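Local coordinates for protein putative poly(3-hydroxybutyrate) depolymerase LpqC (Bordetella parapertussis 12822, PDB 3D0K) that probably hydrolyses ester bonds as a serine hydrolase of the alpha/beta-hydrolase fold, being a putative poly(3-hydroxybutyrate) depolymerase, at residues V58-V63 against P88-E93. Numbering follows the deposited sequence.
Sequences VVQHGV and PTFSDE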
ATOM      1  N   VAL A  58       0.114  -3.794   7.330  1.00 16.69           N
ATOM      2  CA  VAL A  58      -1.095  -3.633   6.499  1.00 16.52           C
ATOM      3  C   VAL A  58      -0.623  -4.064   5.086  1.00 17.19           C
ATOM      4  O   VAL A  58       0.374  -3.562   4.603  1.00 16.98           O
ATOM      5  CB  VAL A  58      -1.598  -2.207   6.518  1.00 15.38           C
ATOM      6  CG1 VAL A  58      -2.816  -2.018   5.598  1.00 15.36           C
ATOM      7  CG2 VAL A  58      -1.991  -1.769   7.997  1.00 17.48           C
ATOM      8  N   VAL A  59      -1.324  -5.000   4.464  1.00 16.22           N
ATOM      9  CA  VAL A  59      -0.906  -5.518   3.144  1.00 16.38           C
ATOM     10  C   VAL A  59      -1.987  -5.208   2.129  1.00 17.19           C
ATOM     11  O   VAL A  59      -3.139  -5.636   2.315  1.00 17.16           O
ATOM     12  CB  VAL A  59      -0.668  -7.048   3.245  1.00 18.21           C
ATOM     13  CG1 VAL A  59      -0.422  -7.643   1.899  1.00 20.15           C
ATOM     14  CG2 VAL A  59       0.482  -7.350   4.205  1.00 17.24           C
ATOM     15  N   GLN A  60      -1.652  -4.507   1.040  1.00 17.35           N
ATOM     16  CA  GLN A  60      -2.662  -4.224   0.009  1.00 15.74           C
ATOM     17  C   GLN A  60      -2.497  -5.056  -1.267  1.00 16.23           C
ATOM     18  O   GLN A  60      -1.438  -5.015  -1.866  1.00 14.74           O
ATOM     19  CB  GLN A  60      -2.692  -2.759  -0.349  1.00 17.77           C
ATOM     20  CG  GLN A  60      -3.122  -1.843   0.817  1.00 17.56           C
ATOM     21  CD  GLN A  60      -4.574  -2.110   1.221  1.00 20.39           C
ATOM     22  OE1 GLN A  60      -5.404  -2.590   0.395  1.00 25.65           O
ATOM     23  NE2 GLN A  60      -4.904  -1.790   2.460  1.00 20.52           N
ATOM     24  N   HIS A  61      -3.562  -5.760  -1.636  1.00 15.75           N
ATOM     25  CA  HIS A  61      -3.600  -6.738  -2.765  1.00 17.12           C
ATOM     26  C   HIS A  61      -3.449  -6.022  -4.102  1.00 17.85           C
ATOM     27  O   HIS A  61      -3.612  -4.808  -4.183  1.00 17.95           O
ATOM     28  CB  HIS A  61      -4.932  -7.536  -2.716  1.00 18.16           C
ATOM     29  CG  HIS A  61      -6.184  -6.677  -2.675  1.00 15.57           C
ATOM     30  ND1 HIS A  61      -6.504  -5.751  -3.649  1.00 18.75           N
ATOM     31  CD2 HIS A  61      -7.195  -6.617  -1.763  1.00 18.25           C
ATOM     32  CE1 HIS A  61      -7.647  -5.160  -3.343  1.00 16.69           C
ATOM     33  NE2 HIS A  61      -8.095  -5.690  -2.216  1.00 18.64           N
ATOM     34  N   GLY A  62      -3.157  -6.758  -5.175  1.00 18.05           N
ATOM     35  CA  GLY A  62      -3.152  -6.096  -6.472  1.00 18.93           C
ATOM     36  C   GLY A  62      -4.531  -6.149  -7.142  1.00 19.70           C
ATOM     37  O   GLY A  62      -5.582  -6.134  -6.462  1.00 20.03           O
ATOM     38  N   VAL A  63      -4.505  -6.271  -8.464  1.00 21.19           N
ATOM     39  CA  VAL A  63      -5.676  -6.080  -9.328  1.00 22.63           C
ATOM     40  C   VAL A  63      -6.731  -7.187  -9.155  1.00 23.30           C
ATOM     41  O   VAL A  63      -7.947  -6.921  -9.251  1.00 23.22           O
ATOM     42  CB  VAL A  63      -5.237  -5.895 -10.834  1.00 23.04           C
ATOM     43  CG1 VAL A  63      -4.681  -7.200 -11.423  1.00 22.97           C
ATOM     44  CG2 VAL A  63      -6.404  -5.315 -11.686  1.00 24.84           C
ATOM     45  N   PRO A  88      -6.694  -5.232   4.168  1.00 18.78           N
ATOM     46  CA  PRO A  88      -7.969  -4.623   3.784  1.00 18.81           C
ATOM     47  C   PRO A  88      -8.247  -5.006   2.333  1.00 19.04           C
ATOM     48  O   PRO A  88      -7.445  -4.689   1.446  1.00 18.76           O
ATOM     49  CB  PRO A  88      -7.716  -3.110   3.925  1.00 18.94           C
ATOM     50  CG  PRO A  88      -6.499  -3.009   4.900  1.00 18.69           C
ATOM     51  CD  PRO A  88      -5.670  -4.210   4.499  1.00 18.41           C
ATOM     52  N   THR A  89      -9.411  -5.629   2.108  1.00 17.79           N
ATOM     53  CA  THR A  89      -9.720  -6.291   0.850  1.00 17.95           C
ATOM     54  C   THR A  89     -10.955  -5.681   0.196  1.00 18.18           C
ATOM     55  O   THR A  89     -12.031  -5.706   0.778  1.00 17.45           O
ATOM     56  CB  THR A  89      -9.942  -7.775   1.109  1.00 16.88           C
ATOM     57  OG1 THR A  89      -8.769  -8.282   1.760  1.00 18.87           O
ATOM     58  CG2 THR A  89     -10.161  -8.506  -0.180  1.00 17.96           C
ATOM     59  N   PHE A  90     -10.787  -5.185  -1.039  1.00 19.56           N
ATOM     60  CA  PHE A  90     -11.849  -4.390  -1.716  1.00 19.17           C
ATOM     61  C   PHE A  90     -12.300  -5.164  -2.936  1.00 20.28           C
ATOM     62  O   PHE A  90     -11.574  -5.261  -3.922  1.00 20.39           O
ATOM     63  CB  PHE A  90     -11.302  -2.977  -2.083  1.00 19.91           C
ATOM     64  CG  PHE A  90     -10.863  -2.184  -0.879  1.00 17.57           C
ATOM     65  CD1 PHE A  90     -11.778  -1.456  -0.142  1.00 19.68           C
ATOM     66  CD2 PHE A  90      -9.527  -2.236  -0.435  1.00 15.26           C
ATOM     67  CE1 PHE A  90     -11.377  -0.757   0.974  1.00 17.17           C
ATOM     68  CE2 PHE A  90      -9.107  -1.549   0.664  1.00 20.10           C
ATOM     69  CZ  PHE A  90     -10.040  -0.827   1.405  1.00 15.87           C
ATOM     70  N   SER A  91     -13.475  -5.767  -2.839  1.00 19.95           N
ATOM     71  CA  SER A  91     -13.918  -6.679  -3.858  1.00 21.87           C
ATOM     72  C   SER A  91     -14.258  -5.939  -5.143  1.00 21.84           C
ATOM     73  O   SER A  91     -14.606  -4.769  -5.104  1.00 21.68           O
ATOM     74  CB  SER A  91     -15.146  -7.450  -3.365  1.00 22.87           C
ATOM     75  OG  SER A  91     -16.261  -6.577  -3.240  1.00 23.23           O
ATOM     76  N   ASP A  92     -14.141  -6.624  -6.269  1.00 23.44           N
ATOM     77  CA  ASP A  92     -14.552  -6.059  -7.554  1.00 25.00           C
ATOM     78  C   ASP A  92     -16.035  -5.710  -7.557  1.00 25.93           C
ATOM     79  O   ASP A  92     -16.462  -4.736  -8.218  1.00 25.43           O
ATOM     80  CB  ASP A  92     -14.277  -7.048  -8.654  1.00 25.98           C
ATOM     81  CG  ASP A  92     -12.857  -7.011  -9.134  1.00 29.26           C
ATOM     82  OD1 ASP A  92     -12.259  -5.907  -9.222  1.00 31.06           O
ATOM     83  OD2 ASP A  92     -12.328  -8.104  -9.457  1.00 33.46           O
ATOM     84  N   GLU A  93     -16.827  -6.481  -6.808  1.00 25.69           N
ATOM     85  CA  GLU A  93     -18.263  -6.251  -6.802  1.00 27.25           C
ATOM     86  C   GLU A  93     -18.650  -4.958  -6.104  1.00 26.17           C
ATOM     87  O   GLU A  93     -19.467  -4.226  -6.611  1.00 26.62           O
ATOM     88  CB  GLU A  93     -19.030  -7.430  -6.181  1.00 28.10           C
ATOM     89  CG  GLU A  93     -20.324  -7.701  -6.899  1.00 33.60           C
ATOM     90  CD  GLU A  93     -21.498  -8.033  -5.962  1.00 41.41           C
ATOM     91  OE1 GLU A  93     -21.279  -8.587  -4.833  1.00 39.29           O
ATOM     92  OE2 GLU A  93     -22.661  -7.740  -6.389  1.00 45.47           O
TER
HETATM   93  O   HOH W   1      -5.216  -6.346   0.715  1.00 17.32           O
HETATM   94  O   HOH W   2      -9.968  -5.650 -10.691  1.00 33.05           O
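His61 reaches from the end of strand 56-60 to the backbone of Phe90, just past strand 84-89, its parallel neighbour across a beta-alpha-beta crossover through helices 67-73 and 75-81. Its CB points toward the segment 88-93, with CG held between the backbone N and the carbonyl carbon (chi1 54°), which turns the ring across the gap. On one edge CD2 lies 3.6 Å from Thr89 CA and also meets Thr89 CG2. On the other, ND1 donates to a lone pair of Gly62 O at 3.0 Å, the more bent bond (144°), its partner tilted from the ring plane. CE1 rests near the backbone N and O of Phe90. At the tip, NE2 accepts the N-H of Phe90 at 3.0 Å, nearly straight (172°) and close to the ring plane. Between the strand ends, a water accepts the N-H of His61 and donates to Val59 O and Pro88 O. Two residues before Gln60, Val58 CG1 packs on Pro88 CD at 3.8 Å. Further out, a second water joins Val63 O to Asp92 OD1. The His61-Gly62 turn is consistent with the HG motif near the oxyanion hole of many alpha/beta hydrolases. With ND1 donating and NE2 accepting, the imidazole is probably neutral, and the two bonds probably hold its rotation.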